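Local coordinates for extracellular solute-binding protein family 1 (Pseudothermotoga lettingae, PDB 5CI5) that binds alpha-D-tagatose in a cleft and, as a family 1 solute-binding protein, probably hands the sugar to an ABC transporter, at residues C138-Y143 against Q358-T363; K282-L287 against D354-I359; P294-G299 against P365-R370. One frame throughout, in Å; residues are numbered along the deposited sequence. Where two conformers were deposited one is given.

Contact 1 (C138-Y143 against Q358-T363). With T6T (alpha-D-tagatopyranose), chain C.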
loop_
_atom_site.group_PDB
_atom_site.type_symbol
_atom_site.label_atom_id
_atom_site.label_comp_id
_atom_site.label_asym_id
_atom_site.label_seq_id
_atom_site.Cartn_x
_atom_site.Cartn_y
_atom_site.Cartn_z
ATOM N N CYS A 138 -0.260 -7.202 0.462
ATOM C CA CYS A 138 -1.680 -7.106 0.146
ATOM C C CYS A 138 -2.339 -6.602 1.416
ATOM O O CYS A 138 -1.734 -6.619 2.499
ATOM C CB CYS A 138 -2.280 -8.438 -0.333
ATOM S SG CYS A 138 -2.252 -9.778 0.837
ATOM N N ARG A 139 -3.558 -6.107 1.277
ATOM C CA ARG A 139 -4.220 -5.474 2.415
ATOM C C ARG A 139 -5.209 -6.386 3.088
ATOM O O ARG A 139 -5.949 -7.152 2.450
ATOM C CB ARG A 139 -4.885 -4.165 1.985
ATOM C CG ARG A 139 -3.978 -2.967 2.196
ATOM C CD ARG A 139 -4.445 -1.675 1.555
ATOM N NE ARG A 139 -3.685 -0.551 2.114
ATOM C CZ ARG A 139 -2.460 -0.194 1.740
ATOM N NH1 ARG A 139 -1.849 -0.841 0.755
ATOM N NH2 ARG A 139 -1.850 0.832 2.343
ATOM N N LEU A 140 -5.171 -6.281 4.406
ATOM C CA LEU A 140 -5.849 -7.188 5.333
ATOM C C LEU A 140 -6.388 -6.425 6.525
ATOM O O LEU A 140 -6.103 -5.233 6.696
ATOM C CB LEU A 140 -4.888 -8.273 5.825
ATOM C CG LEU A 140 -4.214 -9.137 4.762
ATOM C CD1 LEU A 140 -2.977 -9.795 5.340
ATOM C CD2 LEU A 140 -5.181 -10.172 4.255
ATOM N N LEU A 141 -7.168 -7.121 7.342
ATOM C CA LEU A 141 -7.486 -6.613 8.668
ATOM C C LEU A 141 -6.258 -6.803 9.556
ATOM O O LEU A 141 -5.772 -7.921 9.717
ATOM C CB LEU A 141 -8.686 -7.329 9.252
ATOM C CG LEU A 141 -9.156 -6.843 10.604
ATOM C CD1 LEU A 141 -9.867 -5.504 10.465
ATOM C CD2 LEU A 141 -10.055 -7.872 11.276
ATOM N N LEU A 142 -5.778 -5.688 10.098
ATOM C CA LEU A 142 -4.773 -5.649 11.171
ATOM C C LEU A 142 -5.493 -5.423 12.483
ATOM O O LEU A 142 -6.321 -4.526 12.562
ATOM C CB LEU A 142 -3.777 -4.512 10.894
ATOM C CG LEU A 142 -2.628 -4.305 11.873
ATOM C CD1 LEU A 142 -1.601 -5.432 11.784
ATOM C CD2 LEU A 142 -1.952 -2.950 11.574
ATOM N N TYR A 143 -5.223 -6.238 13.501
ATOM C CA TYR A 143 -5.964 -6.079 14.735
ATOM C C TYR A 143 -5.153 -6.434 15.967
ATOM O O TYR A 143 -4.162 -7.158 15.900
ATOM C CB TYR A 143 -7.258 -6.914 14.670
ATOM C CG TYR A 143 -7.073 -8.418 14.651
ATOM C CD1 TYR A 143 -6.824 -9.094 13.452
ATOM C CD2 TYR A 143 -7.190 -9.174 15.818
ATOM C CE1 TYR A 143 -6.667 -10.460 13.423
ATOM C CE2 TYR A 143 -7.031 -10.550 15.794
ATOM C CZ TYR A 143 -6.781 -11.185 14.599
ATOM O OH TYR A 143 -6.620 -12.551 14.564
ATOM N N GLN A 358 1.035 -16.951 6.829
ATOM C CA GLN A 358 0.243 -17.942 6.115
ATOM C C GLN A 358 -0.926 -17.264 5.444
ATOM O O GLN A 358 -1.243 -17.526 4.280
ATOM C CB GLN A 358 -0.267 -19.039 7.058
ATOM C CG GLN A 358 -1.064 -20.141 6.347
ATOM C CD GLN A 358 -2.369 -20.473 7.050
ATOM O OE1 GLN A 358 -3.455 -20.192 6.530
ATOM N NE2 GLN A 358 -2.273 -21.071 8.240
ATOM N N ILE A 359 -1.554 -16.373 6.197
ATOM C CA ILE A 359 -2.715 -15.664 5.738
ATOM C C ILE A 359 -2.369 -14.741 4.560
ATOM O O ILE A 359 -3.129 -14.599 3.599
ATOM C CB ILE A 359 -3.326 -14.871 6.930
ATOM C CG1 ILE A 359 -3.748 -15.860 8.034
ATOM C CG2 ILE A 359 -4.482 -14.066 6.476
ATOM C CD1 ILE A 359 -4.136 -15.235 9.404
ATOM N N ILE A 360 -1.204 -14.121 4.640
ATOM C CA ILE A 360 -0.738 -13.207 3.600
ATOM C C ILE A 360 -0.494 -13.965 2.304
ATOM O O ILE A 360 -0.980 -13.581 1.242
ATOM C CB ILE A 360 0.531 -12.475 4.055
ATOM C CG1 ILE A 360 0.201 -11.550 5.219
ATOM C CG2 ILE A 360 1.136 -11.645 2.925
ATOM C CD1 ILE A 360 1.397 -11.009 5.984
ATOM N N PHE A 361 0.246 -15.061 2.399
ATOM C CA PHE A 361 0.595 -15.828 1.213
ATOM C C PHE A 361 -0.641 -16.441 0.540
ATOM O O PHE A 361 -0.675 -16.540 -0.686
ATOM C CB PHE A 361 1.613 -16.910 1.575
ATOM C CG PHE A 361 2.989 -16.365 1.914
ATOM C CD1 PHE A 361 3.532 -15.291 1.221
ATOM C CD2 PHE A 361 3.730 -16.932 2.936
ATOM C CE1 PHE A 361 4.781 -14.790 1.549
ATOM C CE2 PHE A 361 4.984 -16.447 3.269
ATOM C CZ PHE A 361 5.510 -15.370 2.579
ATOM N N GLU A 362 -1.652 -16.833 1.330
ATOM C CA GLU A 362 -2.882 -17.384 0.784
ATOM C C GLU A 362 -3.749 -16.335 0.113
ATOM O O GLU A 362 -4.420 -16.626 -0.866
ATOM C CB GLU A 362 -3.671 -18.085 1.893
ATOM C CG GLU A 362 -3.140 -19.459 2.163
ATOM C CD GLU A 362 -3.244 -20.357 0.928
ATOM O OE1 GLU A 362 -4.380 -20.620 0.466
ATOM O OE2 GLU A 362 -2.186 -20.760 0.405
ATOM N N THR A 363 -3.712 -15.110 0.631
ATOM C CA THR A 363 -4.576 -14.037 0.136
ATOM C C THR A 363 -3.978 -13.317 -1.083
ATOM O O THR A 363 -4.690 -12.943 -2.022
ATOM C CB THR A 363 -4.838 -13.027 1.266
ATOM O OG1 THR A 363 -5.484 -13.702 2.351
ATOM C CG2 THR A 363 -5.715 -11.902 0.820
HETATM O O3 T6T C . 0.768 -0.806 -0.267
HETATM C C3 T6T C . 1.777 0.191 -0.389
HETATM C C4 T6T C . 1.393 1.140 -1.524
HETATM O O4 T6T C . 1.151 0.394 -2.725
HETATM C C5 T6T C . 0.157 1.902 -1.100
HETATM O O5 T6T C . -0.239 2.813 -2.127
HETATM C C6 T6T C . 0.410 2.633 0.213
HETATM O O6 T6T C . 0.752 1.679 1.217
HETATM C C2 T6T C . 1.924 0.917 0.910
HETATM O O2 T6T C . 3.054 1.795 0.842
HETATM C C1 T6T C . 2.140 -0.065 2.081
HETATM O O1 T6T C . 3.205 -0.924 1.896
#

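Contact 2 (K282-L287 against D354-I359)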
loop_
_atom_site.group_PDB
_atom_site.type_symbol
_atom_site.label_atom_id
_atom_site.label_comp_id
_atom_site.label_asym_id
_atom_site.label_seq_id
_atom_site.Cartn_x
_atom_site.Cartn_y
_atom_site.Cartn_z
ATOM N N LYS A 282 1.108 -9.743 20.035
ATOM C CA LYS A 282 -0.161 -9.304 20.571
ATOM C C LYS A 282 -1.033 -8.620 19.511
ATOM O O LYS A 282 -1.985 -7.921 19.834
ATOM C CB LYS A 282 0.084 -8.379 21.749
ATOM C CG LYS A 282 0.960 -9.013 22.839
ATOM C CD LYS A 282 1.131 -8.070 24.022
ATOM C CE LYS A 282 1.954 -8.714 25.134
ATOM N NZ LYS A 282 3.301 -9.182 24.665
ATOM N N TYR A 283 -0.685 -8.847 18.253
ATOM C CA TYR A 283 -1.452 -8.333 17.127
ATOM C C TYR A 283 -1.417 -9.375 16.030
ATOM O O TYR A 283 -0.527 -10.238 16.006
ATOM C CB TYR A 283 -0.882 -6.999 16.626
ATOM C CG TYR A 283 0.403 -7.146 15.841
ATOM C CD1 TYR A 283 1.643 -7.091 16.486
ATOM C CD2 TYR A 283 0.394 -7.346 14.457
ATOM C CE1 TYR A 283 2.802 -7.240 15.798
ATOM C CE2 TYR A 283 1.554 -7.488 13.756
ATOM C CZ TYR A 283 2.763 -7.427 14.424
ATOM O OH TYR A 283 3.947 -7.570 13.740
ATOM N N SER A 284 -2.396 -9.340 15.121
ATOM C CA SER A 284 -2.364 -10.240 13.981
ATOM C C SER A 284 -3.039 -9.645 12.758
ATOM O O SER A 284 -3.393 -8.454 12.747
ATOM C CB SER A 284 -3.028 -11.560 14.320
ATOM O OG SER A 284 -2.587 -12.529 13.381
ATOM N N VAL A 285 -3.187 -10.477 11.730
ATOM C CA VAL A 285 -3.886 -10.090 10.527
ATOM C C VAL A 285 -4.873 -11.177 10.160
ATOM O O VAL A 285 -4.741 -12.316 10.586
ATOM C CB VAL A 285 -2.920 -9.852 9.343
ATOM C CG1 VAL A 285 -2.035 -8.663 9.625
ATOM C CG2 VAL A 285 -2.077 -11.101 9.092
ATOM N N ALA A 286 -5.869 -10.810 9.368
ATOM C CA ALA A 286 -6.854 -11.743 8.858
ATOM C C ALA A 286 -7.401 -11.186 7.573
ATOM O O ALA A 286 -7.320 -9.979 7.328
ATOM C CB ALA A 286 -7.980 -11.956 9.852
ATOM N N LEU A 287 -7.975 -12.049 6.752
ATOM C CA LEU A 287 -8.733 -11.574 5.610
ATOM C C LEU A 287 -9.711 -10.486 6.070
ATOM O O LEU A 287 -10.422 -10.657 7.061
ATOM C CB LEU A 287 -9.485 -12.734 4.972
ATOM C CG LEU A 287 -10.365 -12.439 3.765
ATOM C CD1 LEU A 287 -9.560 -11.905 2.586
ATOM C CD2 LEU A 287 -11.089 -13.720 3.361
ATOM N N ASP A 354 5.404 -18.228 10.704
ATOM C CA ASP A 354 4.548 -17.273 11.402
ATOM C C ASP A 354 3.143 -17.374 10.839
ATOM O O ASP A 354 2.980 -17.339 9.623
ATOM C CB ASP A 354 5.129 -15.864 11.226
ATOM C CG ASP A 354 4.311 -14.783 11.902
ATOM O OD1 ASP A 354 3.139 -15.008 12.281
ATOM O OD2 ASP A 354 4.861 -13.674 12.042
ATOM N N VAL A 355 2.124 -17.503 11.690
ATOM C CA VAL A 355 0.753 -17.639 11.177
ATOM C C VAL A 355 0.325 -16.396 10.423
ATOM O O VAL A 355 -0.427 -16.506 9.441
ATOM C CB VAL A 355 -0.294 -17.934 12.289
ATOM C CG1 VAL A 355 -0.401 -16.793 13.278
ATOM C CG2 VAL A 355 -1.667 -18.222 11.660
ATOM N N LYS A 356 0.814 -15.226 10.843
ATOM C CA LYS A 356 0.488 -13.990 10.143
ATOM C C LYS A 356 0.788 -14.148 8.667
ATOM O O LYS A 356 0.059 -13.695 7.796
ATOM C CB LYS A 356 1.283 -12.784 10.676
ATOM C CG LYS A 356 0.907 -12.334 12.057
ATOM C CD LYS A 356 1.443 -10.921 12.376
ATOM C CE LYS A 356 2.956 -10.773 12.172
ATOM N NZ LYS A 356 3.735 -11.510 13.181
ATOM N N TRP A 357 1.883 -14.815 8.373
ATOM C CA TRP A 357 2.321 -14.874 6.986
ATOM C C TRP A 357 1.572 -15.931 6.170
ATOM O O TRP A 357 1.445 -15.794 4.951
ATOM C CB TRP A 357 3.820 -15.103 6.943
ATOM C CG TRP A 357 4.503 -13.836 7.213
ATOM C CD1 TRP A 357 4.916 -13.372 8.407
ATOM C CD2 TRP A 357 4.823 -12.824 6.252
ATOM N NE1 TRP A 357 5.496 -12.133 8.264
ATOM C CE2 TRP A 357 5.442 -11.779 6.939
ATOM C CE3 TRP A 357 4.639 -12.707 4.867
ATOM C CZ2 TRP A 357 5.893 -10.631 6.301
ATOM C CZ3 TRP A 357 5.079 -11.565 4.238
ATOM C CH2 TRP A 357 5.706 -10.552 4.948
ATOM N N GLN A 358 1.035 -16.951 6.829
ATOM C CA GLN A 358 0.243 -17.942 6.115
ATOM C C GLN A 358 -0.926 -17.264 5.444
ATOM O O GLN A 358 -1.243 -17.526 4.280
ATOM C CB GLN A 358 -0.267 -19.039 7.058
ATOM C CG GLN A 358 -1.064 -20.141 6.347
ATOM C CD GLN A 358 -2.369 -20.473 7.050
ATOM O OE1 GLN A 358 -3.455 -20.192 6.530
ATOM N NE2 GLN A 358 -2.273 -21.071 8.240
ATOM N N ILE A 359 -1.554 -16.373 6.197
ATOM C CA ILE A 359 -2.715 -15.664 5.738
ATOM C C ILE A 359 -2.369 -14.741 4.560
ATOM O O ILE A 359 -3.129 -14.599 3.599
ATOM C CB ILE A 359 -3.326 -14.871 6.930
ATOM C CG1 ILE A 359 -3.748 -15.860 8.034
ATOM C CG2 ILE A 359 -4.482 -14.066 6.476
ATOM C CD1 ILE A 359 -4.136 -15.235 9.404
HETATM O O HOH W 1 2.205 -10.690 15.999
#

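Contact 3 (P294-G299 against P365-R370). With T6T (alpha-D-tagatopyranose), chain C.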
loop_
_atom_site.group_PDB
_atom_site.type_symbol
_atom_site.label_atom_id
_atom_site.label_comp_id
_atom_site.label_asym_id
_atom_site.label_seq_id
_atom_site.Cartn_x
_atom_site.Cartn_y
_atom_site.Cartn_z
ATOM N N PRO A 294 -14.862 -12.151 -0.778
ATOM C CA PRO A 294 -13.560 -11.821 -0.201
ATOM C C PRO A 294 -12.799 -10.847 -1.075
ATOM O O PRO A 294 -12.829 -10.966 -2.303
ATOM C CB PRO A 294 -12.838 -13.164 -0.147
ATOM C CG PRO A 294 -13.884 -14.188 -0.298
ATOM C CD PRO A 294 -14.970 -13.584 -1.095
ATOM N N ALA A 295 -12.106 -9.909 -0.439
ATOM C CA ALA A 295 -11.317 -8.920 -1.174
ATOM C C ALA A 295 -10.014 -8.568 -0.482
ATOM O O ALA A 295 -9.935 -8.490 0.740
ATOM C CB ALA A 295 -12.137 -7.643 -1.382
ATOM N N SER A 296 -9.028 -8.291 -1.316
ATOM C CA SER A 296 -7.783 -7.698 -0.894
ATOM C C SER A 296 -7.300 -6.863 -2.058
ATOM O O SER A 296 -7.667 -7.133 -3.203
ATOM C CB SER A 296 -6.762 -8.769 -0.499
ATOM O OG SER A 296 -5.524 -8.207 -0.076
ATOM N N VAL A 297 -6.515 -5.835 -1.761
ATOM C CA VAL A 297 -5.891 -4.991 -2.776
ATOM C C VAL A 297 -4.363 -5.159 -2.694
ATOM O O VAL A 297 -3.786 -5.216 -1.596
ATOM C CB VAL A 297 -6.270 -3.480 -2.619
ATOM C CG1 VAL A 297 -5.579 -2.617 -3.658
ATOM C CG2 VAL A 297 -7.792 -3.312 -2.720
ATOM N N LEU A 298 -3.743 -5.237 -3.870
ATOM C CA LEU A 298 -2.314 -5.419 -4.060
ATOM C C LEU A 298 -1.575 -4.085 -3.897
ATOM O O LEU A 298 -2.055 -3.032 -4.362
ATOM C CB LEU A 298 -2.078 -5.962 -5.466
ATOM C CG LEU A 298 -0.665 -6.256 -5.941
ATOM C CD1 LEU A 298 -0.079 -7.399 -5.125
ATOM C CD2 LEU A 298 -0.701 -6.620 -7.429
ATOM N N GLY A 299 -0.404 -4.126 -3.277
ATOM C CA GLY A 299 0.439 -2.950 -3.175
ATOM C C GLY A 299 1.924 -3.257 -3.130
ATOM O O GLY A 299 2.362 -4.402 -3.270
ATOM N N PRO A 365 -2.388 -13.889 -3.913
ATOM C CA PRO A 365 -2.641 -14.157 -5.340
ATOM C C PRO A 365 -4.003 -13.655 -5.810
ATOM O O PRO A 365 -4.187 -13.426 -7.011
ATOM C CB PRO A 365 -2.580 -15.681 -5.444
ATOM C CG PRO A 365 -2.021 -16.165 -4.173
ATOM C CD PRO A 365 -2.140 -15.115 -3.138
ATOM N N HIS A 366 -4.936 -13.491 -4.883
ATOM C CA HIS A 366 -6.269 -12.982 -5.221
ATOM C C HIS A 366 -6.404 -11.473 -5.117
ATOM O O HIS A 366 -7.467 -10.920 -5.434
ATOM C CB HIS A 366 -7.321 -13.609 -4.318
ATOM C CG HIS A 366 -7.448 -15.092 -4.476
ATOM N ND1 HIS A 366 -7.844 -15.680 -5.660
ATOM C CD2 HIS A 366 -7.237 -16.104 -3.602
ATOM C CE1 HIS A 366 -7.860 -16.994 -5.509
ATOM N NE2 HIS A 366 -7.502 -17.277 -4.269
ATOM N N ALA A 367 -5.360 -10.798 -4.654
ATOM C CA ALA A 367 -5.472 -9.362 -4.394
ATOM C C ALA A 367 -5.669 -8.620 -5.704
ATOM O O ALA A 367 -4.929 -8.852 -6.681
ATOM C CB ALA A 367 -4.248 -8.855 -3.690
ATOM N N VAL A 368 -6.669 -7.745 -5.741
ATOM C CA VAL A 368 -6.951 -6.986 -6.958
ATOM C C VAL A 368 -6.013 -5.809 -7.089
ATOM O O VAL A 368 -5.522 -5.258 -6.097
ATOM C CB VAL A 368 -8.404 -6.491 -7.028
ATOM C CG1 VAL A 368 -9.363 -7.680 -6.894
ATOM C CG2 VAL A 368 -8.696 -5.425 -5.981
ATOM N N ALA A 369 -5.733 -5.450 -8.335
ATOM C CA ALA A 369 -4.834 -4.344 -8.614
ATOM C C ALA A 369 -5.601 -3.084 -8.959
ATOM O O ALA A 369 -6.588 -3.124 -9.722
ATOM C CB ALA A 369 -3.897 -4.703 -9.757
ATOM N N ARG A 370 -5.100 -1.960 -8.461
ATOM C CA ARG A 370 -5.418 -0.653 -9.031
ATOM C C ARG A 370 -5.089 -0.714 -10.521
ATOM O O ARG A 370 -4.141 -1.384 -10.938
ATOM C CB ARG A 370 -4.619 0.448 -8.331
ATOM C CG ARG A 370 -5.131 0.741 -6.931
ATOM C CD ARG A 370 -4.086 1.442 -6.034
ATOM N NE ARG A 370 -3.130 0.514 -5.468
ATOM C CZ ARG A 370 -2.198 0.869 -4.589
ATOM N NH1 ARG A 370 -2.099 2.126 -4.182
ATOM N NH2 ARG A 370 -1.374 -0.035 -4.118
HETATM O O3 T6T C . 0.768 -0.806 -0.267
HETATM C C3 T6T C . 1.777 0.191 -0.389
HETATM C C4 T6T C . 1.393 1.140 -1.524
HETATM O O4 T6T C . 1.151 0.394 -2.725
HETATM C C5 T6T C . 0.157 1.902 -1.100
HETATM O O5 T6T C . -0.239 2.813 -2.127
HETATM C C6 T6T C . 0.410 2.633 0.213
HETATM O O6 T6T C . 0.752 1.679 1.217
HETATM C C2 T6T C . 1.924 0.917 0.910
HETATM O O2 T6T C . 3.054 1.795 0.842
HETATM C C1 T6T C . 2.140 -0.065 2.081
HETATM O O1 T6T C . 3.205 -0.924 1.896
HETATM O O HOH W 2 -9.429 -9.753 -3.853
HETATM O O HOH W 3 -2.787 -2.055 -6.721
#

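Contact 1 (C138-Y143 against Q358-T363)
Cys138 turns its thiol onto the last turn of helix 355-363, touching Ile360 and Thr363, while the very next residue, Arg139, reaches the opposite way to the bound sugar. This lies in a type 2 periplasmic-binding-protein fold, where the chain steps from strand 128-138 into strand 140-144. SG stands between the backbone N and the carbonyl carbon of Cys138 (chi1 63°), and from there it sits 4.0 Å from Ile360 O and 4.1 Å from Thr363 CG2. These are van der Waals approaches, and the buried interface is small. Leu140, two residues on, supplies the other half with its two methyl branches: CD1 meets Ile360 CG1 at 3.6 Å, the two side chains crossing at about a right angle, while CD2 lies 3.9 Å from Thr363 CG2, the Leu140 and Thr363 side chains running past each other in opposite directions. On the pocket side the extended Arg139 chain gives NH1 to tagatose O3, which lies in the guanidinium plane at its edge, and NH2 to tagatose O6, the ring oxygen, in a nearly straight bond of 3.0 Å (171°). Glu247 pairs with NH2 as well, so this end of the arginine is held by sugar and carboxylate together. Thr363 keeps its own hydroxyl inside the helix: OG1 donates to Ile359 O at 2.8 Å, and Thr363 N reaches the same oxygen from the opposite face of the carbonyl plane.

Contact 2 (K282-L287 against D354-I359)
Strand 283-286 and helix 355-359 run nearly parallel, 18° apart, with their axes approaching to 7.8 Å and Val285 set opposite Lys356. Lys356 gives the largest share of the contact by laying its aliphatic chain along the strand. CG lies 3.7 Å from Ser284 OG; the chain then bends at chi3 and chi4 (-54° and -70°), which carries CD to 3.7 Å from Tyr283 CE2 and CE close to Tyr283 OH, the two side chains crossing at about a right angle. Val285 points at the helix, and its CG2 rests 3.6 Å from Lys356 O. Asp354, the N-cap, receives Lys356 at both ends: the backbone N meets OD1 from above the carboxylate plane, and NZ forms a 2.7 Å salt bridge with OD2 on its syn lone pair. A water hydrogen-bonded to Tyr283 O is also held, weakly, by NZ. With an alanine in place of Lys356, the Asp354 carboxylate would probably be left without its charged mate, and Tyr283 and Ser284 would lose their cover. The strand edges the three-stranded antiparallel sheet beside strand 140-144, and helix 268-275 packs against Tyr283 and Val285, with Glu273 bonded to Tyr283 OH and Phe269 in a cation-pi contact with Lys356.

Contact 3 (P294-G299 against P365-R370)
The tagatose pocket takes part of its wall from this contact, where the start of strand 298-304 meets the loop following helix 355-363 and supplies Gly299 and Arg370 to the sugar. A single beta bridge, Val297 with Val368, joins the backbones with the bonding pattern of a parallel pair: Val368 N donates to Ser296 O at 2.8 Å and Leu298 N to Val368 O at 2.9 Å. Beyond it the two segments diverge. On one side Ala367 CB packs 4.0 Å from Leu298 CB and also touches Ser296, whose OG is bonded to Arg139 O. On the other side the CG2 methyls of Val297 and Val368 meet as the side chains cross obliquely. The bend at chi3 of Arg370 (-81°) swings its guanidinium back toward strand and sugar. Arg370 NH2 donates to Leu298 O at 3.1 Å, in the carbonyl plane on a lone pair. A second bond from Arg370 NH2 runs 2.9 Å to tagatose O4. Arg370 NH1 makes a nearly straight bond (173°) of 2.9 Å to tagatose O5 and pairs with Glu190. NE meets a water that also links Arg370 N to Leu298 O. Gly299 passes so near the ligand that a beta carbon there would fall about 2.3 Å from tagatose O3. Every guanidinium nitrogen of Arg370 has a partner, and the backbone carbonyl, water and Glu190 fix its rotation while NH1 and NH2 grip neighbouring hydroxyls, O5 and O4. Such a fork is consistent with selection for a sugar carrying both hydroxyls in this mutual disposition, and Glu190 would be expected to offset part of the arginine charge beside the neutral ligand.

From the N terminus, the chain first lays down 138-143; contact 1 closes on it only after 214 intervening residues, when helix 355-363 arrives. Inside that long loop lies 282-287, where contact 2 starts; it ends on the same stretch of helix, sharing Gln358 and Ile359 with contact 1. Contact 3 crosses both: 294-299 falls within their loops, but its partner 365-370 follows the helix. Strands 140-144 and 283-286 are neighbours in one sheet, so contacts 1 and 2 fasten one helix to adjacent strands. Arg139 bonds to Ser296 and Val297, tying contact 1 to contact 3, and both supply arginines to tagatose.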